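PDB 3WEU: L-lysine 6-oxidase from Marinomonas mediterranea, which catalyses the oxidative deamination of the epsilon-amino group of L-lysine through a cysteine tryptophylquinone cofactor, releasing hydrogen peroxide that kills bacteria. Local coordinates for residues A90-A95 / S134-L139; D219-G224 / D500-M505; G170-G175 / Y199-G204; W96-E101 / G118-N123. All coordinates share one frame; numbering follows the deposited sequence.

Interaction 1. Residues A90-A95 / S134-L139; sequences ANKKAA and SLIIDL
N91 and I137 face each other as an antiparallel hydrogen-bonded pair, each backbone NH donating to the other's carbonyl O. The bond from N91 N to I137 O is 2.8 Å long with 166° at the hydrogen and lies in the carbonyl plane. The return bond, I137 N to N91 O, matches it in length, but its donor stands tilted from that plane. The CB of N91 packs on CB of I137 at 4.0 Å. From there CG turns anti to the backbone N (chi1 177°), which carries the amide onward: OD1 accepts from K93 N at 2.8 Å, closing an Asx turn, and ND2 donates to I221 O. Asparagine suits this place because one short amide can both accept from the chain it starts and donate to the loop that leads into strand 223-232. Where the backbones part, a water accepts from A94 N and lies 2.9 Å from both N91 O and L135 O, bridging the segments. The small methyls let the chains stay close: A94 CB lies 3.5 Å from L135 O, and A95 CB separately rests 3.9 Å from I136 CG1. K92 runs alongside I136, its CG 4.0 Å from I136 CG2, while its NZ reaches D500 and E497. This is an antiparallel pair of strands, 80-91 and 137-145, beside which an Asx turn leads into a 3-10 segment.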
loop_
_atom_site.group_PDB
_atom_site.type_symbol
_atom_site.label_atom_id
_atom_site.label_comp_id
_atom_site.label_asym_id
_atom_site.label_seq_id
_atom_site.Cartn_x
_atom_site.Cartn_y
_atom_site.Cartn_z
ATOM N N ALA A 90 -30.581 -5.702 -13.468
ATOM C CA ALA A 90 -29.351 -4.969 -13.794
ATOM C C ALA A 90 -28.670 -4.464 -12.532
ATOM O O ALA A 90 -29.267 -4.442 -11.437
ATOM C CB ALA A 90 -29.629 -3.767 -14.722
ATOM N N ASN A 91 -27.381 -4.162 -12.656
ATOM C CA ASN A 91 -26.656 -3.568 -11.565
ATOM C C ASN A 91 -26.124 -2.284 -12.060
ATOM O O ASN A 91 -25.194 -2.269 -12.921
ATOM C CB ASN A 91 -25.527 -4.510 -11.160
ATOM C CG ASN A 91 -24.639 -3.968 -10.070
ATOM O OD1 ASN A 91 -24.191 -2.824 -10.081
ATOM N ND2 ASN A 91 -24.280 -4.840 -9.183
ATOM N N LYS A 92 -26.619 -1.200 -11.486
ATOM C CA LYS A 92 -26.163 0.142 -11.893
ATOM C C LYS A 92 -25.168 0.748 -10.960
ATOM O O LYS A 92 -24.863 1.960 -11.091
ATOM C CB LYS A 92 -27.381 1.053 -11.931
ATOM C CG LYS A 92 -28.196 1.022 -13.185
ATOM C CD LYS A 92 -29.273 2.028 -13.093
ATOM C CE LYS A 92 -30.093 2.264 -14.348
ATOM N NZ LYS A 92 -31.036 3.397 -14.143
ATOM N N LYS A 93 -24.652 -0.030 -9.990
ATOM C CA LYS A 93 -23.901 0.555 -8.923
ATOM C C LYS A 93 -22.644 1.322 -9.456
ATOM O O LYS A 93 -22.288 2.351 -8.940
ATOM C CB LYS A 93 -23.369 -0.479 -7.942
ATOM C CG LYS A 93 -24.434 -1.282 -7.221
ATOM C CD LYS A 93 -23.742 -2.161 -6.170
ATOM C CE LYS A 93 -24.783 -2.942 -5.365
ATOM N NZ LYS A 93 -24.209 -3.680 -4.229
ATOM N N ALA A 94 -21.917 0.715 -10.382
ATOM C CA ALA A 94 -20.672 1.332 -10.874
ATOM C C ALA A 94 -20.926 2.672 -11.622
ATOM O O ALA A 94 -20.028 3.474 -11.768
ATOM C CB ALA A 94 -19.856 0.377 -11.723
ATOM N N ALA A 95 -22.138 2.875 -12.046
ATOM C CA ALA A 95 -22.568 4.050 -12.767
ATOM C C ALA A 95 -23.211 5.111 -11.885
ATOM O O ALA A 95 -23.482 6.208 -12.367
ATOM C CB ALA A 95 -23.567 3.607 -13.808
ATOM N N SER A 134 -21.809 1.946 -19.957
ATOM C CA SER A 134 -21.156 0.657 -20.079
ATOM C C SER A 134 -20.659 0.175 -18.690
ATOM O O SER A 134 -20.271 -0.963 -18.491
ATOM C CB SER A 134 -20.055 0.707 -21.143
ATOM O OG SER A 134 -18.957 1.327 -20.546
ATOM N N LEU A 135 -20.733 1.060 -17.722
ATOM C CA LEU A 135 -20.402 0.703 -16.345
ATOM C C LEU A 135 -21.494 -0.179 -15.698
ATOM O O LEU A 135 -21.209 -0.891 -14.718
ATOM C CB LEU A 135 -20.191 1.988 -15.501
ATOM C CG LEU A 135 -18.904 2.773 -15.823
ATOM C CD1 LEU A 135 -18.962 4.119 -15.080
ATOM C CD2 LEU A 135 -17.680 1.948 -15.424
ATOM N N ILE A 136 -22.705 -0.110 -16.256
ATOM C CA ILE A 136 -23.842 -0.822 -15.777
ATOM C C ILE A 136 -23.621 -2.272 -16.159
ATOM O O ILE A 136 -23.095 -2.581 -17.246
ATOM C CB ILE A 136 -25.137 -0.361 -16.468
ATOM C CG1 ILE A 136 -25.341 1.126 -16.229
ATOM C CG2 ILE A 136 -26.386 -1.135 -16.028
ATOM C CD1 ILE A 136 -26.553 1.698 -16.857
ATOM N N ILE A 137 -24.030 -3.188 -15.276
ATOM C CA ILE A 137 -24.102 -4.576 -15.657
ATOM C C ILE A 137 -25.524 -4.832 -16.055
ATOM O O ILE A 137 -26.443 -4.831 -15.206
ATOM C CB ILE A 137 -23.696 -5.569 -14.558
ATOM C CG1 ILE A 137 -22.312 -5.277 -14.014
ATOM C CG2 ILE A 137 -23.704 -7.011 -15.114
ATOM C CD1 ILE A 137 -21.830 -6.259 -12.941
ATOM N N ASP A 138 -25.724 -5.053 -17.367
ATOM C CA ASP A 138 -26.996 -5.211 -17.969
ATOM C C ASP A 138 -26.896 -6.205 -19.156
ATOM O O ASP A 138 -26.256 -5.927 -20.206
ATOM C CB ASP A 138 -27.480 -3.856 -18.461
ATOM C CG ASP A 138 -28.815 -3.918 -19.178
ATOM O OD1 ASP A 138 -29.526 -4.951 -19.131
ATOM O OD2 ASP A 138 -29.218 -2.878 -19.768
ATOM N N LEU A 139 -27.514 -7.359 -18.981
ATOM C CA LEU A 139 -27.399 -8.464 -19.921
ATOM C C LEU A 139 -28.704 -8.641 -20.603
ATOM O O LEU A 139 -28.908 -9.605 -21.319
ATOM C CB LEU A 139 -26.998 -9.720 -19.187
ATOM C CG LEU A 139 -25.714 -9.642 -18.366
ATOM C CD1 LEU A 139 -25.394 -11.015 -17.783
ATOM C CD2 LEU A 139 -24.494 -9.111 -19.127
HETATM O O HOH W 1 -22.429 -1.707 -12.197
#

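Interaction 2. Residues D219-G224 / D500-M505; sequences DDISDG and DLTKRM
Where strand 223-232 begins, D223 receives the loop 500-505, so that a carboxylate at the start of an inner strand of the large mixed sheet fixes a chain that is itself neither helix nor strand. The strand lies in the N-terminal family region and the loop in the C-terminal one, so this buried contact joins distant parts of the chain. D223 meets T502 and L501 with both oxygens. OD1 is gripped twice: T502 OG1 donates at 2.8 Å to its anti lone pair, while T502 N comes from above the carboxylate plane at 2.9 Å, with a bent angle of 134°. OD2 accepts from L501 N at 3.0 Å, also from above the plane, and has a further partner in W243 NE1. An aspartate suits the place because its short side chain offers acceptors to two successive backbone NH groups, and threonine adds a hydroxyl next to the second. The hydroxyl is aimed by chi1 of 59°, which sets OG1 between the backbone N and the carbonyl carbon. So many donors would be expected to stabilise the ionised carboxylate in its buried setting. Beyond T502 the chain makes a type I turn to M505, and K503 NZ bridges back to D500, whose OD1 also pairs with K92. I221 supplies the apolar contribution, its CG2 packing 3.7 Å from T502 CB.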
loop_
_atom_site.group_PDB
_atom_site.type_symbol
_atom_site.label_atom_id
_atom_site.label_comp_id
_atom_site.label_asym_id
_atom_site.label_seq_id
_atom_site.Cartn_x
_atom_site.Cartn_y
_atom_site.Cartn_z
ATOM N N ASP A 219 -19.957 -5.947 -8.463
ATOM C CA ASP A 219 -20.524 -7.132 -7.850
ATOM C C ASP A 219 -21.704 -7.612 -8.669
ATOM O O ASP A 219 -22.005 -6.992 -9.683
ATOM C CB ASP A 219 -20.817 -6.868 -6.359
ATOM C CG ASP A 219 -22.038 -5.977 -6.085
ATOM O OD1 ASP A 219 -22.934 -5.836 -6.913
ATOM O OD2 ASP A 219 -22.119 -5.442 -4.963
ATOM N N ASP A 220 -22.372 -8.689 -8.213
ATOM C CA ASP A 220 -23.405 -9.326 -8.970
ATOM C C ASP A 220 -24.737 -9.256 -8.266
ATOM O O ASP A 220 -25.653 -9.959 -8.599
ATOM C CB ASP A 220 -23.047 -10.751 -9.416
ATOM C CG ASP A 220 -22.907 -11.745 -8.286
ATOM O OD1 ASP A 220 -23.101 -11.395 -7.094
ATOM O OD2 ASP A 220 -22.482 -12.873 -8.636
ATOM N N ILE A 221 -24.843 -8.308 -7.342
ATOM C CA ILE A 221 -26.143 -7.825 -6.883
ATOM C C ILE A 221 -26.870 -7.275 -8.079
ATOM O O ILE A 221 -26.221 -6.815 -9.003
ATOM C CB ILE A 221 -25.950 -6.720 -5.791
ATOM C CG1 ILE A 221 -25.359 -7.298 -4.502
ATOM C CG2 ILE A 221 -27.235 -5.934 -5.523
ATOM C CD1 ILE A 221 -26.392 -8.138 -3.699
ATOM N N SER A 222 -28.206 -7.322 -8.059
ATOM C CA SER A 222 -29.014 -6.698 -9.088
ATOM C C SER A 222 -30.417 -6.502 -8.582
ATOM O O SER A 222 -30.826 -7.029 -7.518
ATOM C CB SER A 222 -29.083 -7.575 -10.348
ATOM O OG SER A 222 -29.842 -8.738 -10.105
ATOM N N ASP A 223 -31.179 -5.744 -9.332
ATOM C CA ASP A 223 -32.627 -5.674 -9.142
ATOM C C ASP A 223 -33.295 -5.287 -10.472
ATOM O O ASP A 223 -32.593 -4.831 -11.388
ATOM C CB ASP A 223 -32.985 -4.607 -8.072
ATOM C CG ASP A 223 -32.777 -3.189 -8.546
ATOM O OD1 ASP A 223 -31.635 -2.717 -8.457
ATOM O OD2 ASP A 223 -33.793 -2.524 -8.959
ATOM N N GLY A 224 -34.603 -5.497 -10.563
ATOM C CA GLY A 224 -35.342 -5.134 -11.759
ATOM C C GLY A 224 -36.731 -5.642 -11.888
ATOM O O GLY A 224 -37.339 -6.118 -10.945
ATOM N N ASP A 500 -32.256 0.197 -10.318
ATOM C CA ASP A 500 -32.489 1.389 -9.527
ATOM C C ASP A 500 -32.568 1.160 -8.016
ATOM O O ASP A 500 -32.145 2.019 -7.223
ATOM C CB ASP A 500 -33.685 2.179 -10.043
ATOM C CG ASP A 500 -33.342 3.026 -11.282
ATOM O OD1 ASP A 500 -32.165 3.080 -11.674
ATOM O OD2 ASP A 500 -34.322 3.566 -11.811
ATOM N N LEU A 501 -33.141 0.030 -7.600
ATOM C CA LEU A 501 -33.324 -0.215 -6.166
ATOM C C LEU A 501 -32.038 -0.569 -5.433
ATOM O O LEU A 501 -31.963 -0.366 -4.216
ATOM C CB LEU A 501 -34.423 -1.242 -5.892
ATOM C CG LEU A 501 -35.823 -0.657 -5.815
ATOM C CD1 LEU A 501 -36.191 0.135 -6.984
ATOM C CD2 LEU A 501 -36.856 -1.735 -5.576
ATOM N N THR A 502 -30.998 -1.038 -6.135
ATOM C CA THR A 502 -29.751 -1.430 -5.460
ATOM C C THR A 502 -28.555 -0.551 -5.798
ATOM O O THR A 502 -27.471 -0.713 -5.266
ATOM C CB THR A 502 -29.389 -2.908 -5.727
ATOM O OG1 THR A 502 -29.232 -3.155 -7.139
ATOM C CG2 THR A 502 -30.515 -3.846 -5.094
ATOM N N LYS A 503 -28.707 0.408 -6.691
ATOM C CA LYS A 503 -27.509 1.053 -7.205
ATOM C C LYS A 503 -26.783 1.901 -6.201
ATOM O O LYS A 503 -25.563 2.124 -6.340
ATOM C CB LYS A 503 -27.847 1.907 -8.426
ATOM C CG LYS A 503 -28.740 3.065 -8.137
ATOM C CD LYS A 503 -29.327 3.635 -9.411
ATOM C CE LYS A 503 -30.376 4.714 -9.120
ATOM N NZ LYS A 503 -30.805 5.453 -10.369
ATOM N N ARG A 504 -27.495 2.407 -5.220
ATOM C CA ARG A 504 -26.888 3.286 -4.220
ATOM C C ARG A 504 -25.990 2.579 -3.220
ATOM O O ARG A 504 -25.162 3.205 -2.541
ATOM C CB ARG A 504 -27.991 4.032 -3.459
ATOM C CG ARG A 504 -28.629 5.093 -4.328
ATOM C CD ARG A 504 -29.821 5.655 -3.603
ATOM N NE ARG A 504 -30.454 6.768 -4.323
ATOM C CZ ARG A 504 -31.263 6.611 -5.355
ATOM N NH1 ARG A 504 -31.513 5.369 -5.832
ATOM N NH2 ARG A 504 -31.789 7.683 -5.943
ATOM N N MET A 505 -26.140 1.255 -3.112
ATOM C CA MET A 505 -25.459 0.479 -2.099
ATOM C C MET A 505 -23.975 0.387 -2.435
ATOM O O MET A 505 -23.550 0.748 -3.546
ATOM C CB MET A 505 -26.034 -0.943 -1.996
ATOM C CG MET A 505 -27.546 -1.055 -1.933
ATOM S SD MET A 505 -28.321 0.082 -0.766
ATOM C CE MET A 505 -27.968 -0.810 0.731
#

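Interaction 3. Residues G170-G175 / Y199-G204; sequences GELLQG and YGFAGG
Q174 and G204 exchange two backbone hydrogen bonds. Q174 N reaches G204 O at 2.8 Å, nearly along the C=O axis though bent at the hydrogen (135°), and G204 N returns to Q174 O at 3.0 Å with a straighter 163°. L173 and Q174 both face G204, which makes a classic beta bulge at the start of strand 174-175. The extra residue's NH finds its partner in N205 OD1. Within its own segment the Q174 amide curls back, NE2 donating to L173 O in its own amide plane. Beyond the bulge, with hydrogen in place of a side chain, G175 and G203 approach to 4.2 Å between CA atoms; G175 also takes a positive phi. L172 lies over the G204 backbone, its CG 3.8 Å from G204 N, and its far end lies at the edge of the F201 ring, though its exact placement there is doubtful. Another ring, F179, packs edge-to-face with F201. This is the outer pairing of a small sheet with strands 202-204 and 217-219, and its chemistry implies a join held chiefly by two backbone bonds and a close glycine pairing, with L172 laid over the G203-G204 backbone.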
loop_
_atom_site.group_PDB
_atom_site.type_symbol
_atom_site.label_atom_id
_atom_site.label_comp_id
_atom_site.label_asym_id
_atom_site.label_seq_id
_atom_site.Cartn_x
_atom_site.Cartn_y
_atom_site.Cartn_z
ATOM N N GLY A 170 -13.435 -9.393 -19.804
ATOM C CA GLY A 170 -12.089 -9.823 -19.518
ATOM C C GLY A 170 -11.829 -10.180 -18.063
ATOM O O GLY A 170 -12.736 -10.289 -17.235
ATOM N N GLU A 171 -10.554 -10.347 -17.777
ATOM C CA GLU A 171 -10.093 -10.883 -16.542
ATOM C C GLU A 171 -9.803 -9.726 -15.605
ATOM O O GLU A 171 -8.944 -8.907 -15.840
ATOM C CB GLU A 171 -8.855 -11.737 -16.812
ATOM C CG GLU A 171 -8.123 -12.137 -15.563
ATOM C CD GLU A 171 -7.257 -13.363 -15.760
ATOM O OE1 GLU A 171 -7.145 -13.831 -16.923
ATOM O OE2 GLU A 171 -6.699 -13.846 -14.751
ATOM N N LEU A 172 -10.532 -9.666 -14.504
ATOM C CA LEU A 172 -10.347 -8.612 -13.520
ATOM C C LEU A 172 -9.087 -8.832 -12.714
ATOM O O LEU A 172 -8.732 -9.966 -12.382
ATOM C CB LEU A 172 -11.624 -8.594 -12.607
ATOM C CG LEU A 172 -12.784 -7.675 -13.020
ATOM C CD1 LEU A 172 -12.742 -7.063 -14.426
ATOM C CD2 LEU A 172 -14.172 -8.168 -12.698
ATOM N N LEU A 173 -8.408 -7.753 -12.370
ATOM C CA LEU A 173 -7.117 -7.846 -11.719
ATOM C C LEU A 173 -7.135 -8.203 -10.231
ATOM O O LEU A 173 -6.136 -8.623 -9.699
ATOM C CB LEU A 173 -6.365 -6.534 -11.919
ATOM C CG LEU A 173 -6.149 -6.097 -13.371
ATOM C CD1 LEU A 173 -5.351 -4.776 -13.401
ATOM C CD2 LEU A 173 -5.481 -7.192 -14.201
ATOM N N GLN A 174 -8.256 -7.972 -9.544
ATOM C CA GLN A 174 -8.379 -8.220 -8.095
ATOM C C GLN A 174 -9.750 -8.857 -7.781
ATOM O O GLN A 174 -10.723 -8.589 -8.462
ATOM C CB GLN A 174 -8.299 -6.890 -7.381
ATOM C CG GLN A 174 -7.000 -6.178 -7.520
ATOM C CD GLN A 174 -6.046 -6.670 -6.457
ATOM O OE1 GLN A 174 -6.005 -6.135 -5.342
ATOM N NE2 GLN A 174 -5.346 -7.745 -6.760
ATOM N N GLY A 175 -9.825 -9.748 -6.799
ATOM C CA GLY A 175 -11.115 -10.423 -6.527
ATOM C C GLY A 175 -11.539 -11.388 -7.596
ATOM O O GLY A 175 -10.688 -12.027 -8.256
ATOM N N TYR A 199 -24.101 -14.964 -7.714
ATOM C CA TYR A 199 -23.271 -15.966 -7.177
ATOM C C TYR A 199 -22.266 -15.464 -6.144
ATOM O O TYR A 199 -21.525 -16.284 -5.589
ATOM C CB TYR A 199 -22.546 -16.656 -8.315
ATOM C CG TYR A 199 -23.447 -17.395 -9.239
ATOM C CD1 TYR A 199 -23.944 -16.780 -10.412
ATOM C CD2 TYR A 199 -23.926 -18.664 -8.901
ATOM C CE1 TYR A 199 -24.807 -17.474 -11.261
ATOM C CE2 TYR A 199 -24.810 -19.349 -9.724
ATOM C CZ TYR A 199 -25.248 -18.763 -10.898
ATOM O OH TYR A 199 -26.075 -19.458 -11.720
ATOM N N GLY A 200 -22.290 -14.166 -5.867
ATOM C CA GLY A 200 -21.364 -13.526 -4.973
ATOM C C GLY A 200 -20.095 -12.959 -5.601
ATOM O O GLY A 200 -19.148 -12.566 -4.888
ATOM N N PHE A 201 -20.068 -12.923 -6.941
ATOM C CA PHE A 201 -18.991 -12.267 -7.697
ATOM C C PHE A 201 -18.669 -10.881 -7.127
ATOM O O PHE A 201 -19.560 -10.058 -6.869
ATOM C CB PHE A 201 -19.419 -12.088 -9.177
ATOM C CG PHE A 201 -18.394 -11.385 -10.019
ATOM C CD1 PHE A 201 -18.308 -10.016 -10.068
ATOM C CD2 PHE A 201 -17.486 -12.154 -10.757
ATOM C CE1 PHE A 201 -17.280 -9.397 -10.837
ATOM C CE2 PHE A 201 -16.486 -11.545 -11.496
ATOM C CZ PHE A 201 -16.397 -10.186 -11.538
ATOM N N ALA A 202 -17.397 -10.608 -6.966
ATOM C CA ALA A 202 -16.957 -9.247 -6.542
ATOM C C ALA A 202 -15.481 -9.154 -6.930
ATOM O O ALA A 202 -14.612 -9.851 -6.374
ATOM C CB ALA A 202 -17.158 -9.047 -5.048
ATOM N N GLY A 203 -15.264 -8.328 -7.958
ATOM C CA GLY A 203 -13.933 -8.120 -8.551
ATOM C C GLY A 203 -13.792 -6.746 -9.172
ATOM O O GLY A 203 -14.787 -6.013 -9.426
ATOM N N GLY A 204 -12.539 -6.404 -9.443
ATOM C CA GLY A 204 -12.257 -5.125 -10.080
ATOM C C GLY A 204 -10.763 -4.949 -10.403
ATOM O O GLY A 204 -9.914 -5.871 -10.201
#

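Interaction 4. Residues W96-E101 / G118-N123; sequences WYEFRE and GVPWRN. With SO4 (sulfate ion), chain C.
Y97 and W121 lie face to face, the tyrosine ring over the six-membered ring of the indole, with centroids 3.8 Å apart and planes inclined by 15°. The tyrosine OH reaches past the centre toward W121 CZ2. W121 also turns an edge toward the face of W96 in an offset edge-to-face pair, planes at 78°, and Y97 CD2 stands 3.4 Å above a face of W96, offset to its rim; W96 NE1 is bonded to Y114. The R100 guanidinium, too, has P120 CD over the centre of one face, 3.4 Å from CZ; an extended arginine can lie across the rigid proline ring with its hydrocarbon part against V119. On the R122 guanidinium, Y97 O sits above one face. W96, Y97 and W121 thus form an aromatic cluster between two loop segments, both from the connection between strand 80-91 and helix 129-134. Their backbones meet in a single bridge: R122 N donates to W96 O at 2.8 Å, and E98 N to P120 O at 2.9 Å. At the edge of R122 a sulfate, probably from the crystallisation liquor, is bound by NE through O2 and by NH2 through O4, each 2.9 Å long. F99 N adds an almost straight bond to O4 (177°). R122 NH1 and NH2 also reach carbonyls of K93, K503 and M505. A water joins E98 OE2 to W121 O.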
loop_
_atom_site.group_PDB
_atom_site.type_symbol
_atom_site.label_atom_id
_atom_site.label_comp_id
_atom_site.label_asym_id
_atom_site.label_seq_id
_atom_site.Cartn_x
_atom_site.Cartn_y
_atom_site.Cartn_z
ATOM N N TRP A 96 -23.438 4.817 -10.589
ATOM C CA TRP A 96 -24.098 5.759 -9.728
ATOM C C TRP A 96 -23.127 6.655 -8.955
ATOM O O TRP A 96 -21.886 6.634 -9.124
ATOM C CB TRP A 96 -25.118 5.039 -8.813
ATOM C CG TRP A 96 -26.278 5.987 -8.301
ATOM C CD1 TRP A 96 -26.591 6.278 -7.011
ATOM C CD2 TRP A 96 -27.177 6.745 -9.109
ATOM N NE1 TRP A 96 -27.629 7.122 -6.948
ATOM C CE2 TRP A 96 -27.999 7.463 -8.231
ATOM C CE3 TRP A 96 -27.339 6.915 -10.501
ATOM C CZ2 TRP A 96 -28.990 8.316 -8.675
ATOM C CZ3 TRP A 96 -28.298 7.789 -10.952
ATOM C CH2 TRP A 96 -29.142 8.459 -10.041
ATOM N N TYR A 97 -23.722 7.471 -8.108
ATOM C CA TYR A 97 -22.974 8.326 -7.199
ATOM C C TYR A 97 -22.320 7.568 -6.066
ATOM O O TYR A 97 -22.817 6.546 -5.614
ATOM C CB TYR A 97 -23.919 9.341 -6.567
ATOM C CG TYR A 97 -24.560 10.275 -7.538
ATOM C CD1 TYR A 97 -23.858 11.425 -7.968
ATOM C CD2 TYR A 97 -25.841 10.107 -7.964
ATOM C CE1 TYR A 97 -24.419 12.331 -8.837
ATOM C CE2 TYR A 97 -26.409 11.036 -8.859
ATOM C CZ TYR A 97 -25.652 12.132 -9.274
ATOM O OH TYR A 97 -26.113 13.054 -10.065
ATOM N N GLU A 98 -21.231 8.110 -5.569
ATOM C CA GLU A 98 -20.616 7.638 -4.348
ATOM C C GLU A 98 -21.652 7.784 -3.183
ATOM O O GLU A 98 -22.409 8.771 -3.155
ATOM C CB GLU A 98 -19.364 8.489 -4.055
ATOM C CG GLU A 98 -18.158 8.142 -4.923
ATOM C CD GLU A 98 -16.848 8.771 -4.426
ATOM O OE1 GLU A 98 -16.840 9.578 -3.455
ATOM O OE2 GLU A 98 -15.793 8.417 -5.016
ATOM N N PHE A 99 -21.668 6.831 -2.247
ATOM C CA PHE A 99 -22.571 6.940 -1.132
ATOM C C PHE A 99 -22.021 7.918 -0.078
ATOM O O PHE A 99 -20.922 7.786 0.433
ATOM C CB PHE A 99 -22.884 5.574 -0.489
ATOM C CG PHE A 99 -23.990 5.683 0.556
ATOM C CD1 PHE A 99 -25.309 5.855 0.165
ATOM C CD2 PHE A 99 -23.673 5.691 1.900
ATOM C CE1 PHE A 99 -26.308 6.003 1.088
ATOM C CE2 PHE A 99 -24.688 5.864 2.823
ATOM C CZ PHE A 99 -25.981 5.990 2.417
ATOM N N ARG A 100 -22.808 8.961 0.176
ATOM C CA ARG A 100 -22.563 9.937 1.200
ATOM C C ARG A 100 -23.732 10.144 2.147
ATOM O O ARG A 100 -24.328 11.261 2.211
ATOM C CB ARG A 100 -22.224 11.253 0.512
ATOM C CG ARG A 100 -20.809 11.189 -0.051
ATOM C CD ARG A 100 -20.471 12.552 -0.587
ATOM N NE ARG A 100 -19.085 12.664 -1.054
ATOM C CZ ARG A 100 -18.526 13.812 -1.441
ATOM N NH1 ARG A 100 -19.233 14.936 -1.487
ATOM N NH2 ARG A 100 -17.246 13.813 -1.804
ATOM N N GLU A 101 -24.087 9.058 2.864
ATOM C CA GLU A 101 -25.155 9.113 3.772
ATOM C C GLU A 101 -26.421 9.688 3.147
ATOM O O GLU A 101 -26.892 9.167 2.118
ATOM C CB GLU A 101 -24.683 9.815 5.046
ATOM C CG GLU A 101 -23.469 9.162 5.660
ATOM C CD GLU A 101 -22.141 9.562 4.996
ATOM O OE1 GLU A 101 -21.839 10.775 4.858
ATOM O OE2 GLU A 101 -21.440 8.631 4.589
ATOM N N GLY A 118 -23.044 18.360 -4.455
ATOM C CA GLY A 118 -21.749 18.091 -5.042
ATOM C C GLY A 118 -21.293 16.635 -4.955
ATOM O O GLY A 118 -20.096 16.346 -4.918
ATOM N N VAL A 119 -22.228 15.695 -4.892
ATOM C CA VAL A 119 -21.791 14.301 -4.730
ATOM C C VAL A 119 -21.091 13.791 -6.000
ATOM O O VAL A 119 -21.621 13.881 -7.058
ATOM C CB VAL A 119 -22.968 13.373 -4.385
ATOM C CG1 VAL A 119 -22.471 11.968 -4.049
ATOM C CG2 VAL A 119 -23.701 13.899 -3.187
ATOM N N PRO A 120 -19.924 13.212 -5.874
ATOM C CA PRO A 120 -19.302 12.721 -7.093
ATOM C C PRO A 120 -19.817 11.395 -7.638
ATOM O O PRO A 120 -20.348 10.537 -6.882
ATOM C CB PRO A 120 -17.840 12.569 -6.720
ATOM C CG PRO A 120 -17.793 12.446 -5.273
ATOM C CD PRO A 120 -19.066 13.058 -4.697
ATOM N N TRP A 121 -19.612 11.197 -8.933
ATOM C CA TRP A 121 -19.985 9.963 -9.582
ATOM C C TRP A 121 -18.948 8.971 -9.233
ATOM O O TRP A 121 -17.778 9.340 -9.136
ATOM C CB TRP A 121 -19.965 10.132 -11.111
ATOM C CG TRP A 121 -21.048 10.931 -11.639
ATOM C CD1 TRP A 121 -20.945 12.200 -12.130
ATOM C CD2 TRP A 121 -22.453 10.591 -11.688
ATOM N NE1 TRP A 121 -22.194 12.658 -12.516
ATOM C CE2 TRP A 121 -23.129 11.673 -12.289
ATOM C CE3 TRP A 121 -23.193 9.463 -11.333
ATOM C CZ2 TRP A 121 -24.533 11.679 -12.499
ATOM C CZ3 TRP A 121 -24.595 9.459 -11.568
ATOM C CH2 TRP A 121 -25.236 10.541 -12.177
ATOM N N ARG A 122 -19.322 7.690 -9.046
ATOM C CA ARG A 122 -18.347 6.628 -9.066
ATOM C C ARG A 122 -17.667 6.558 -10.459
ATOM O O ARG A 122 -18.284 6.930 -11.425
ATOM C CB ARG A 122 -18.990 5.292 -8.736
ATOM C CG ARG A 122 -19.377 5.188 -7.264
ATOM C CD ARG A 122 -20.431 4.064 -7.102
ATOM N NE ARG A 122 -20.725 3.831 -5.683
ATOM C CZ ARG A 122 -21.850 3.282 -5.238
ATOM N NH1 ARG A 122 -22.750 2.761 -6.102
ATOM N NH2 ARG A 122 -22.002 3.136 -3.914
ATOM N N ASN A 123 -16.420 6.107 -10.517
ATOM C CA ASN A 123 -15.676 5.995 -11.808
ATOM C C ASN A 123 -15.768 7.340 -12.561
ATOM O O ASN A 123 -16.230 7.439 -13.719
ATOM C CB ASN A 123 -16.243 4.881 -12.622
ATOM C CG ASN A 123 -16.026 3.530 -11.910
ATOM O OD1 ASN A 123 -14.917 3.085 -11.743
ATOM N ND2 ASN A 123 -17.128 2.907 -11.471
HETATM S S SO4 C . -18.537 4.666 -2.787
HETATM O O1 SO4 C . -17.920 6.035 -2.635
HETATM O O2 SO4 C . -18.242 4.291 -4.234
HETATM O O3 SO4 C . -17.833 3.672 -1.898
HETATM O O4 SO4 C . -20.018 4.600 -2.409
HETATM O O HOH W 2 -15.654 8.986 -7.744
#

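Interactions 1 and 2 are buried and bear on the same sheet, since strands 80-91 and 223-232 are neighbours in it; a salt bridge from K92 to D500 and a probable hydrogen bond from N91 to I221 tie them directly. Interaction 4 is a surface contact of loops between the segments of interaction 1, and its arginine R122 reaches both 90-95 and 500-505. Interaction 3, partly buried in a separate small sheet, meets interaction 2 through D220, whose OD2 probably accepts from the backbone N of Y199 and F201. The chemistry follows place: backbone pairing in interactions 1 and 3, a carboxylate gripping a loop in interaction 2, and in interaction 4 aromatic stacking, and an arginine that holds a sulfate probably from the crystallisation liquor.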